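Local coordinates for protein putative NADPH:quinone oxidoreductase (Ralstonia eutropha, PDB 3IUP) that binds NADPH and probably catalyses the NADPH-dependent reduction of quinones, as a member of the medium-chain dehydrogenase/reductase superfamily, at residues G95-G100 and G150-V155; N156-L161 and A325-V330; N189-K194 and T336-H341. One frame throughout, in Å; residues are numbered along the deposited sequence.

Interaction 1: G95-G100 and G150-V155. With NDP (NADPH dihydro-nicotinamide-adenine-dinucleotide phosphate), chain C.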
loop_
_atom_site.group_PDB
_atom_site.type_symbol
_atom_site.label_atom_id
_atom_site.label_comp_id
_atom_site.label_asym_id
_atom_site.label_seq_id
_atom_site.Cartn_x
_atom_site.Cartn_y
_atom_site.Cartn_z
ATOM N N GLY A 95 20.222 -18.025 -11.533
ATOM C CA GLY A 95 19.499 -19.200 -11.120
ATOM C C GLY A 95 19.443 -19.291 -9.618
ATOM O O GLY A 95 20.440 -19.605 -8.972
ATOM N N ASN A 96 18.267 -19.018 -9.049
ATOM C CA ASN A 96 18.112 -19.000 -7.592
ATOM C C ASN A 96 18.261 -20.360 -6.967
ATOM O O ASN A 96 18.934 -20.489 -5.952
ATOM C CB ASN A 96 16.738 -18.457 -7.164
ATOM C CG ASN A 96 16.672 -16.961 -7.212
ATOM O OD1 ASN A 96 17.488 -16.286 -6.581
ATOM N ND2 ASN A 96 15.668 -16.414 -7.906
ATOM N N GLU A 97 17.598 -21.363 -7.535
ATOM C CA GLU A 97 17.408 -22.635 -6.867
ATOM C C GLU A 97 17.652 -23.784 -7.823
ATOM O O GLU A 97 17.537 -23.629 -9.046
ATOM C CB GLU A 97 15.964 -22.766 -6.288
ATOM C CG GLU A 97 14.869 -22.854 -7.312
ATOM C CD GLU A 97 13.451 -22.969 -6.735
ATOM O OE1 GLU A 97 13.307 -23.421 -5.569
ATOM O OE2 GLU A 97 12.494 -22.700 -7.517
ATOM N N GLY A 98 17.989 -24.925 -7.259
ATOM C CA GLY A 98 18.117 -26.144 -8.052
ATOM C C GLY A 98 18.416 -27.351 -7.211
ATOM O O GLY A 98 18.447 -27.286 -5.970
ATOM N N ALA A 99 18.677 -28.448 -7.882
ATOM C CA ALA A 99 18.853 -29.711 -7.188
ATOM C C ALA A 99 19.847 -30.545 -7.925
ATOM O O ALA A 99 20.040 -30.377 -9.145
ATOM C CB ALA A 99 17.496 -30.456 -7.078
ATOM N N GLY A 100 20.542 -31.401 -7.175
ATOM C CA GLY A 100 21.496 -32.289 -7.786
ATOM C C GLY A 100 22.074 -33.259 -6.779
ATOM O O GLY A 100 21.506 -33.489 -5.706
ATOM N N GLY A 150 12.888 -32.283 -7.009
ATOM C CA GLY A 150 13.219 -31.279 -6.011
ATOM C C GLY A 150 13.743 -29.962 -6.505
ATOM O O GLY A 150 14.173 -29.136 -5.715
ATOM N N ALA A 151 13.703 -29.754 -7.810
ATOM C CA ALA A 151 14.346 -28.600 -8.440
ATOM C C ALA A 151 13.742 -27.266 -7.994
ATOM O O ALA A 151 14.399 -26.226 -8.059
ATOM C CB ALA A 151 14.218 -28.741 -9.935
ATOM N N SER A 152 12.463 -27.338 -7.633
ATOM C CA SER A 152 11.663 -26.160 -7.328
ATOM C C SER A 152 11.199 -26.226 -5.885
ATOM O O SER A 152 10.067 -25.884 -5.587
ATOM C CB SER A 152 10.452 -26.116 -8.270
ATOM O OG SER A 152 10.860 -25.832 -9.611
ATOM N N SER A 153 12.075 -26.661 -4.980
ATOM C CA SER A 153 11.677 -26.903 -3.590
ATOM C C SER A 153 11.496 -25.623 -2.781
ATOM O O SER A 153 10.868 -25.646 -1.708
ATOM C CB SER A 153 12.743 -27.758 -2.880
ATOM O OG SER A 153 12.709 -29.053 -3.390
ATOM N N PHE A 154 12.101 -24.534 -3.217
ATOM C CA PHE A 154 12.135 -23.329 -2.373
ATOM C C PHE A 154 11.177 -22.228 -2.812
ATOM O O PHE A 154 10.304 -21.804 -2.039
ATOM C CB PHE A 154 13.552 -22.777 -2.262
ATOM C CG PHE A 154 14.509 -23.669 -1.527
ATOM C CD1 PHE A 154 14.738 -23.481 -0.173
ATOM C CD2 PHE A 154 15.225 -24.657 -2.191
ATOM C CE1 PHE A 154 15.659 -24.281 0.525
ATOM C CE2 PHE A 154 16.132 -25.459 -1.518
ATOM C CZ PHE A 154 16.355 -25.277 -0.154
ATOM N N VAL A 155 11.371 -21.696 -4.016
ATOM C CA VAL A 155 10.794 -20.419 -4.373
ATOM C C VAL A 155 9.243 -20.504 -4.360
ATOM O O VAL A 155 8.552 -19.783 -3.625
ATOM C CB VAL A 155 11.337 -19.938 -5.740
ATOM C CG1 VAL A 155 10.598 -18.704 -6.321
ATOM C CG2 VAL A 155 12.898 -19.614 -5.607
HETATM P PA NDP C . 4.360 -19.685 -13.977
HETATM O O1A NDP C . 4.135 -21.072 -13.626
HETATM O O2A NDP C . 5.297 -19.360 -15.075
HETATM O O5B NDP C . 2.855 -19.108 -14.355
HETATM C C5B NDP C . 2.765 -17.711 -14.655
HETATM C C4B NDP C . 1.318 -17.343 -14.771
HETATM O O4B NDP C . 1.301 -15.968 -15.023
HETATM C C3B NDP C . 0.601 -18.059 -15.927
HETATM O O3B NDP C . -0.647 -18.626 -15.584
HETATM C C2B NDP C . 0.347 -16.924 -16.944
HETATM O O2B NDP C . -0.877 -17.048 -17.667
HETATM C C1B NDP C . 0.303 -15.715 -16.020
HETATM N N9A NDP C . 0.666 -14.457 -16.687
HETATM C C8A NDP C . 1.805 -14.258 -17.441
HETATM N N7A NDP C . 1.849 -12.969 -17.822
HETATM C C5A NDP C . 0.744 -12.317 -17.307
HETATM C C6A NDP C . 0.257 -10.997 -17.374
HETATM N N6A NDP C . 0.830 -10.030 -18.112
HETATM N N1A NDP C . -0.913 -10.680 -16.714
HETATM C C2A NDP C . -1.622 -11.619 -16.031
HETATM N N3A NDP C . -1.142 -12.907 -15.966
HETATM C C4A NDP C . 0.010 -13.252 -16.589
HETATM O O3 NDP C . 4.846 -18.742 -12.757
HETATM P PN NDP C . 5.292 -19.212 -11.337
HETATM O O1N NDP C . 4.331 -20.052 -10.664
HETATM O O2N NDP C . 6.710 -19.709 -11.333
HETATM O O5D NDP C . 5.309 -17.771 -10.576
HETATM C C5D NDP C . 4.061 -17.135 -10.256
HETATM C C4D NDP C . 4.319 -15.702 -9.804
HETATM O O4D NDP C . 4.821 -15.777 -8.452
HETATM C C3D NDP C . 5.337 -14.898 -10.638
HETATM O O3D NDP C . 4.942 -13.548 -10.771
HETATM C C2D NDP C . 6.577 -14.970 -9.761
HETATM O O2D NDP C . 7.539 -13.948 -9.971
HETATM C C1D NDP C . 5.912 -14.861 -8.386
HETATM N N1N NDP C . 6.809 -15.224 -7.264
HETATM C C2N NDP C . 7.164 -14.213 -6.434
HETATM C C3N NDP C . 8.003 -14.424 -5.372
HETATM C C7N NDP C . 8.278 -13.314 -4.376
HETATM O O7N NDP C . 9.238 -13.584 -3.405
HETATM N N7N NDP C . 7.687 -12.112 -4.397
HETATM C C4N NDP C . 8.312 -15.809 -4.951
HETATM C C5N NDP C . 7.855 -16.863 -5.929
HETATM C C6N NDP C . 7.108 -16.524 -7.050
HETATM P P2B NDP C . -0.919 -16.883 -19.302
HETATM O O1X NDP C . -0.856 -18.301 -19.886
HETATM O O2X NDP C . 0.223 -16.025 -19.838
HETATM O O3X NDP C . -2.277 -16.212 -19.561
HETATM O O HOH W 1 9.994 -22.995 -7.098
HETATM O O HOH W 2 15.012 -26.100 -5.234
#
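A buried carboxylate, that of E97, joins the residue just before strand 98-105 to the loop leading into helix 155-169, where the GroES-like catalytic domain meets the nucleotide-binding domain. The E97 chain runs extended beyond CG and delivers OE1 to two consecutive amides: F154 N donates to it at 2.9 Å, nearly along the C-O axis, and V155 N donates at 3.0 Å from above the carboxylate plane. A glutamate suits this place because its reach and charge satisfy N-H groups at the start of helix 155-169, whose dipole probably favours the anion. The other oxygen, OE2, accepts a hydrogen bond from a water 2.6 Å away and is also bound by N45 ND2, so both oxygens are held.

Before the helix, G150 to S153 make a type I turn, tightened by S153 OG donating to G150 O at 2.7 Å. Small residues let the chains close up here, and the methyl CB of A99 lies 3.9 Å from A151 CA. V155 CG2 packs on E97 CD, while its other branch, CG1, placed anti to the backbone N (chi1 170°), lies 3.3 Å from C5N of the nicotinamide. Such a junction beside the nicotinamide belongs to the interdomain cleft of medium-chain dehydrogenase/reductases.

Interaction 2: N156-L161 and A325-V330; sequences NPLTAL and ALKQRV. With NDP (NADPH dihydro-nicotinamide-adenine-dinucleotide phosphate), chain C.
L161, L158 and V330 carry this apolar packing of two helices, in which helix 155-169, at the cofactor cleft of a medium-chain dehydrogenase/reductase fold, lies against helix 320-332. The short axes pass 9.9 Å apart at 120°. L161, with the most surface buried of the three, sends CD1 against V330 CG2, 3.7 Å away, and against the backbone oxygen and CB of L326. Its second methyl, CD2, rests obliquely against the R329 guanidinium, whose charge is met by D195 and E333.

One turn earlier, L158 leaves its CA to one side of the partner helix, but its CG lies beside the backbone N (chi1 -66°), and CD2, the branch that turns off the extended CA-CB-CG-CD1 line, comes to 3.7 Å from L326 CB. The same methyl also meets the aliphatic K327 CG, a use of lysine that leaves its amine to lead away. V330 is beta-branched and short, which lets both methyls reach P157: CG2 is 3.5 Å from P157 CB, and the two side chains cross at about a right angle. Proline is tolerated in this first turn because its missing N-H is not needed there.

The opposite flank of helix 155-169 serves NADPH: N156 ND2 donates to the phosphate oxygen O2N at 3.1 Å, with an N-H...O angle of 168°.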
loop_
_atom_site.group_PDB
_atom_site.type_symbol
_atom_site.label_atom_id
_atom_site.label_comp_id
_atom_site.label_asym_id
_atom_site.label_seq_id
_atom_site.Cartn_x
_atom_site.Cartn_y
_atom_site.Cartn_z
ATOM N N ASN A 156 8.700 -21.408 -5.142
ATOM C CA ASN A 156 7.227 -21.537 -5.189
ATOM C C ASN A 156 6.584 -22.163 -3.950
ATOM O O ASN A 156 5.601 -21.583 -3.399
ATOM C CB ASN A 156 6.729 -22.129 -6.520
ATOM C CG ASN A 156 6.886 -21.150 -7.680
ATOM O OD1 ASN A 156 7.166 -19.954 -7.481
ATOM N ND2 ASN A 156 6.742 -21.663 -8.928
ATOM N N PRO A 157 7.132 -23.279 -3.443
ATOM C CA PRO A 157 6.492 -23.861 -2.276
ATOM C C PRO A 157 6.499 -22.956 -1.033
ATOM O O PRO A 157 5.495 -22.883 -0.313
ATOM C CB PRO A 157 7.287 -25.159 -2.053
ATOM C CG PRO A 157 7.734 -25.557 -3.401
ATOM C CD PRO A 157 8.067 -24.225 -4.093
ATOM N N LEU A 158 7.617 -22.294 -0.758
ATOM C CA LEU A 158 7.699 -21.494 0.446
ATOM C C LEU A 158 6.914 -20.214 0.271
ATOM O O LEU A 158 6.417 -19.685 1.251
ATOM C CB LEU A 158 9.123 -21.183 0.874
ATOM C CG LEU A 158 9.888 -22.415 1.298
ATOM C CD1 LEU A 158 11.387 -22.062 1.545
ATOM C CD2 LEU A 158 9.258 -23.179 2.515
ATOM N N THR A 159 6.822 -19.696 -0.951
ATOM C CA THR A 159 6.016 -18.517 -1.186
ATOM C C THR A 159 4.561 -18.871 -0.975
ATOM O O THR A 159 3.838 -18.100 -0.343
ATOM C CB THR A 159 6.277 -17.926 -2.559
ATOM O OG1 THR A 159 7.660 -17.536 -2.638
ATOM C CG2 THR A 159 5.412 -16.704 -2.863
ATOM N N ALA A 160 4.119 -20.011 -1.492
ATOM C CA ALA A 160 2.716 -20.412 -1.318
ATOM C C ALA A 160 2.412 -20.579 0.157
ATOM O O ALA A 160 1.405 -20.070 0.656
ATOM C CB ALA A 160 2.394 -21.668 -2.097
ATOM N N LEU A 161 3.276 -21.288 0.867
ATOM C CA LEU A 161 3.093 -21.400 2.305
ATOM C C LEU A 161 3.185 -20.037 2.983
ATOM O O LEU A 161 2.452 -19.764 3.954
ATOM C CB LEU A 161 4.129 -22.365 2.897
ATOM C CG LEU A 161 3.877 -23.818 2.520
ATOM C CD1 LEU A 161 5.128 -24.621 2.856
ATOM C CD2 LEU A 161 2.624 -24.376 3.230
ATOM N N ALA A 325 10.195 -25.598 9.661
ATOM C CA ALA A 325 8.925 -26.327 9.682
ATOM C C ALA A 325 8.196 -26.250 8.334
ATOM O O ALA A 325 7.559 -27.220 7.919
ATOM C CB ALA A 325 8.002 -25.802 10.806
ATOM N N LEU A 326 8.249 -25.093 7.687
ATOM C CA LEU A 326 7.654 -24.959 6.338
ATOM C C LEU A 326 8.424 -25.842 5.351
ATOM O O LEU A 326 7.840 -26.594 4.576
ATOM C CB LEU A 326 7.660 -23.497 5.846
ATOM C CG LEU A 326 6.918 -22.466 6.710
ATOM C CD1 LEU A 326 6.886 -21.141 6.002
ATOM C CD2 LEU A 326 5.567 -22.955 7.098
ATOM N N LYS A 327 9.741 -25.785 5.416
ATOM C CA LYS A 327 10.557 -26.647 4.535
ATOM C C LYS A 327 10.295 -28.147 4.746
ATOM O O LYS A 327 10.255 -28.920 3.790
ATOM C CB LYS A 327 12.024 -26.317 4.682
ATOM C CG LYS A 327 12.351 -25.031 4.050
ATOM C CD LYS A 327 13.803 -24.656 4.068
ATOM C CE LYS A 327 14.322 -24.388 5.450
ATOM N NZ LYS A 327 15.571 -23.579 5.330
ATOM N N GLN A 328 10.107 -28.554 5.992
ATOM C CA GLN A 328 9.766 -29.933 6.288
ATOM C C GLN A 328 8.430 -30.364 5.672
ATOM O O GLN A 328 8.307 -31.473 5.163
ATOM C CB GLN A 328 9.736 -30.132 7.794
ATOM C CG GLN A 328 11.106 -29.955 8.450
ATOM C CD GLN A 328 11.043 -30.166 9.965
ATOM O OE1 GLN A 328 10.506 -29.331 10.708
ATOM N NE2 GLN A 328 11.597 -31.281 10.426
ATOM N N ARG A 329 7.439 -29.472 5.685
ATOM C CA ARG A 329 6.190 -29.779 5.006
ATOM C C ARG A 329 6.370 -29.898 3.486
ATOM O O ARG A 329 5.763 -30.760 2.834
ATOM C CB ARG A 329 5.104 -28.752 5.323
ATOM C CG ARG A 329 3.877 -29.039 4.465
ATOM C CD ARG A 329 2.694 -28.291 4.874
ATOM N NE ARG A 329 1.583 -28.670 4.024
ATOM C CZ ARG A 329 0.417 -28.062 4.055
ATOM N NH1 ARG A 329 0.244 -27.013 4.861
ATOM N NH2 ARG A 329 -0.555 -28.483 3.258
ATOM N N VAL A 330 7.202 -29.035 2.906
ATOM C CA VAL A 330 7.470 -29.124 1.471
ATOM C C VAL A 330 8.062 -30.528 1.141
ATOM O O VAL A 330 7.615 -31.198 0.209
ATOM C CB VAL A 330 8.393 -27.973 0.960
ATOM C CG1 VAL A 330 8.761 -28.197 -0.484
ATOM C CG2 VAL A 330 7.711 -26.576 1.129
HETATM P PA NDP C . 4.360 -19.685 -13.977
HETATM O O1A NDP C . 4.135 -21.072 -13.626
HETATM O O2A NDP C . 5.297 -19.360 -15.075
HETATM O O5B NDP C . 2.855 -19.108 -14.355
HETATM C C5B NDP C . 2.765 -17.711 -14.655
HETATM C C4B NDP C . 1.318 -17.343 -14.771
HETATM O O4B NDP C . 1.301 -15.968 -15.023
HETATM C C3B NDP C . 0.601 -18.059 -15.927
HETATM O O3B NDP C . -0.647 -18.626 -15.584
HETATM C C2B NDP C . 0.347 -16.924 -16.944
HETATM O O2B NDP C . -0.877 -17.048 -17.667
HETATM C C1B NDP C . 0.303 -15.715 -16.020
HETATM N N9A NDP C . 0.666 -14.457 -16.687
HETATM C C8A NDP C . 1.805 -14.258 -17.441
HETATM N N7A NDP C . 1.849 -12.969 -17.822
HETATM C C5A NDP C . 0.744 -12.317 -17.307
HETATM C C6A NDP C . 0.257 -10.997 -17.374
HETATM N N6A NDP C . 0.830 -10.030 -18.112
HETATM N N1A NDP C . -0.913 -10.680 -16.714
HETATM C C2A NDP C . -1.622 -11.619 -16.031
HETATM N N3A NDP C . -1.142 -12.907 -15.966
HETATM C C4A NDP C . 0.010 -13.252 -16.589
HETATM O O3 NDP C . 4.846 -18.742 -12.757
HETATM P PN NDP C . 5.292 -19.212 -11.337
HETATM O O1N NDP C . 4.331 -20.052 -10.664
HETATM O O2N NDP C . 6.710 -19.709 -11.333
HETATM O O5D NDP C . 5.309 -17.771 -10.576
HETATM C C5D NDP C . 4.061 -17.135 -10.256
HETATM C C4D NDP C . 4.319 -15.702 -9.804
HETATM O O4D NDP C . 4.821 -15.777 -8.452
HETATM C C3D NDP C . 5.337 -14.898 -10.638
HETATM O O3D NDP C . 4.942 -13.548 -10.771
HETATM C C2D NDP C . 6.577 -14.970 -9.761
HETATM O O2D NDP C . 7.539 -13.948 -9.971
HETATM C C1D NDP C . 5.912 -14.861 -8.386
HETATM N N1N NDP C . 6.809 -15.224 -7.264
HETATM C C2N NDP C . 7.164 -14.213 -6.434
HETATM C C3N NDP C . 8.003 -14.424 -5.372
HETATM C C7N NDP C . 8.278 -13.314 -4.376
HETATM O O7N NDP C . 9.238 -13.584 -3.405
HETATM N N7N NDP C . 7.687 -12.112 -4.397
HETATM C C4N NDP C . 8.312 -15.809 -4.951
HETATM C C5N NDP C . 7.855 -16.863 -5.929
HETATM C C6N NDP C . 7.108 -16.524 -7.050
HETATM P P2B NDP C . -0.919 -16.883 -19.302
HETATM O O1X NDP C . -0.856 -18.301 -19.886
HETATM O O2X NDP C . 0.223 -16.025 -19.838
HETATM O O3X NDP C . -2.277 -16.212 -19.561
#

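Interaction 3: N189-K194 and T336-H341; sequences NQICLK and TTFASH
Van der Waals packing joins I191 and Q190 to T337 and F338, setting helix 183-195 of the Rossmann-type nucleotide-binding domain against the type I turn T336-A339. Of the apolar contacts, the central one is made by the T337 methyl: CG2 stands anti to the backbone N (chi1 -49° for OG1), 3.6 Å from I191 CG1, and the side chains cross at about a right angle. The same methyl meets Q190 CB at 3.9 Å. Threonine fits because one branch can be apolar toward the helix while the other is polar.

The T337 hydroxyl, OG1, is hydrogen-bonded to E333, and K194 passes it at a distance with its aliphatic CD. Q190 likewise divides its side chain: CB faces the turn, whereas the amide leads away to Q215, a bend that begins at chi2 (-51°).

The turn itself is closed by a backbone bond, A339 N to T336 O at 3.2 Å. T337 and F338 take its two middle positions, from which the T337 methyl and the far end of the F338 ring reach I191. The F338 ring has T337 CG2 lying 3.9 Å above its plane, over the centre, a methyl set on the ring face within the turn itself. Isoleucine suits the place because its CG1 arm carries a methyl out beyond the helix backbone: I191 CD1 approaches the ring obliquely, 3.7 Å from F338 CE1.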
loop_
_atom_site.group_PDB
_atom_site.type_symbol
_atom_site.label_atom_id
_atom_site.label_comp_id
_atom_site.label_asym_id
_atom_site.label_seq_id
_atom_site.Cartn_x
_atom_site.Cartn_y
_atom_site.Cartn_z
ATOM N N ASN A 189 -3.564 -23.583 -4.296
ATOM C CA ASN A 189 -4.887 -24.181 -4.278
ATOM C C ASN A 189 -4.858 -25.556 -3.588
ATOM O O ASN A 189 -5.724 -25.861 -2.801
ATOM C CB ASN A 189 -5.430 -24.301 -5.684
ATOM C CG ASN A 189 -6.802 -24.921 -5.707
ATOM O OD1 ASN A 189 -7.742 -24.367 -5.142
ATOM N ND2 ASN A 189 -6.923 -26.061 -6.378
ATOM N N GLN A 190 -3.837 -26.375 -3.841
ATOM C CA GLN A 190 -3.735 -27.663 -3.137
ATOM C C GLN A 190 -3.541 -27.524 -1.605
ATOM O O GLN A 190 -4.084 -28.300 -0.823
ATOM C CB GLN A 190 -2.645 -28.555 -3.744
ATOM C CG GLN A 190 -2.926 -29.041 -5.211
ATOM C CD GLN A 190 -4.313 -29.663 -5.343
ATOM O OE1 GLN A 190 -4.676 -30.506 -4.537
ATOM N NE2 GLN A 190 -5.108 -29.199 -6.296
ATOM N N ILE A 191 -2.728 -26.555 -1.203
ATOM C CA ILE A 191 -2.532 -26.267 0.226
ATOM C C ILE A 191 -3.867 -25.930 0.863
ATOM O O ILE A 191 -4.237 -26.454 1.902
ATOM C CB ILE A 191 -1.538 -25.078 0.433
ATOM C CG1 ILE A 191 -0.128 -25.463 0.070
ATOM C CG2 ILE A 191 -1.582 -24.561 1.869
ATOM C CD1 ILE A 191 0.764 -24.223 -0.134
ATOM N N CYS A 192 -4.596 -25.008 0.247
ATOM C CA CYS A 192 -5.836 -24.565 0.817
ATOM C C CYS A 192 -6.907 -25.663 0.854
ATOM O O CYS A 192 -7.681 -25.745 1.811
ATOM C CB CYS A 192 -6.330 -23.335 0.072
ATOM S SG CYS A 192 -5.285 -21.859 0.307
ATOM N N LEU A 193 -6.933 -26.521 -0.171
ATOM C CA LEU A 193 -7.832 -27.674 -0.186
ATOM C C LEU A 193 -7.475 -28.628 0.955
ATOM O O LEU A 193 -8.342 -29.045 1.697
ATOM C CB LEU A 193 -7.828 -28.392 -1.539
ATOM C CG LEU A 193 -8.602 -27.652 -2.638
ATOM C CD1 LEU A 193 -8.266 -28.247 -4.035
ATOM C CD2 LEU A 193 -10.098 -27.641 -2.380
ATOM N N LYS A 194 -6.202 -28.918 1.118
ATOM C CA LYS A 194 -5.804 -29.880 2.143
ATOM C C LYS A 194 -5.989 -29.308 3.538
ATOM O O LYS A 194 -6.399 -30.043 4.465
ATOM C CB LYS A 194 -4.359 -30.280 1.947
ATOM C CG LYS A 194 -3.790 -31.241 3.000
ATOM C CD LYS A 194 -2.424 -31.756 2.503
ATOM C CE LYS A 194 -1.782 -32.732 3.484
ATOM N NZ LYS A 194 -2.420 -34.077 3.393
ATOM N N THR A 336 3.132 -34.250 -4.135
ATOM C CA THR A 336 1.695 -34.090 -4.119
ATOM C C THR A 336 1.371 -32.606 -4.093
ATOM O O THR A 336 1.318 -31.984 -5.139
ATOM C CB THR A 336 1.088 -34.877 -2.968
ATOM O OG1 THR A 336 1.660 -34.443 -1.740
ATOM C CG2 THR A 336 1.358 -36.380 -3.171
ATOM N N THR A 337 1.213 -32.026 -2.913
ATOM C CA THR A 337 0.861 -30.601 -2.804
ATOM C C THR A 337 1.822 -29.680 -3.578
ATOM O O THR A 337 1.397 -28.731 -4.221
ATOM C CB THR A 337 0.889 -30.190 -1.355
ATOM O OG1 THR A 337 0.153 -31.142 -0.594
ATOM C CG2 THR A 337 0.334 -28.774 -1.174
ATOM N N PHE A 338 3.107 -30.005 -3.542
ATOM C CA PHE A 338 4.120 -29.110 -4.080
ATOM C C PHE A 338 4.679 -29.573 -5.411
ATOM O O PHE A 338 5.729 -29.096 -5.843
ATOM C CB PHE A 338 5.181 -28.887 -3.013
ATOM C CG PHE A 338 4.639 -28.219 -1.804
ATOM C CD1 PHE A 338 4.299 -26.869 -1.836
ATOM C CD2 PHE A 338 4.390 -28.927 -0.651
ATOM C CE1 PHE A 338 3.758 -26.254 -0.722
ATOM C CE2 PHE A 338 3.850 -28.305 0.460
ATOM C CZ PHE A 338 3.530 -26.968 0.417
ATOM N N ALA A 339 3.960 -30.451 -6.107
ATOM C CA ALA A 339 4.384 -30.877 -7.445
ATOM C C ALA A 339 4.481 -29.667 -8.403
ATOM O O ALA A 339 3.667 -28.719 -8.319
ATOM C CB ALA A 339 3.416 -31.942 -8.013
ATOM N N SER A 340 5.509 -29.676 -9.259
ATOM C CA SER A 340 5.681 -28.693 -10.345
ATOM C C SER A 340 5.709 -29.355 -11.715
ATOM O O SER A 340 6.451 -30.312 -11.917
ATOM C CB SER A 340 7.012 -27.965 -10.217
ATOM O OG SER A 340 7.062 -27.157 -9.081
ATOM N N HIS A 341 4.984 -28.771 -12.666
ATOM C CA HIS A 341 5.025 -29.234 -14.059
ATOM C C HIS A 341 5.993 -28.389 -14.884
ATOM O O HIS A 341 5.993 -27.164 -14.761
ATOM C CB HIS A 341 3.636 -29.115 -14.696
ATOM C CG HIS A 341 3.631 -29.370 -16.177
ATOM N ND1 HIS A 341 3.737 -30.645 -16.711
ATOM C CD2 HIS A 341 3.531 -28.521 -17.236
ATOM C CE1 HIS A 341 3.711 -30.567 -18.034
ATOM N NE2 HIS A 341 3.592 -29.293 -18.378
#

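How the interactions relate
From the N terminus, interaction 1 comes first: 95-100 returns to 150-155, closing a loop of 49 residues that holds the later part of the GroES-like range. It ends before the others open, and the chain runs straight on into 156-161. Interaction 2 then spans 163 residues to 325-330, and interaction 3 spans 141 residues from 189-194 to 336-341; their segments alternate, so these two loops cross. F338 links them, touching P157, L161 and V330, and S152 touches S340. Interactions 1 and 2 both reach NADPH. Interaction 1 ties the catalytic domain to the nucleotide-binding domain, while 2 and 3 pack helices 155-169, 183-195 and 320-332 and the turn that follows around the latter.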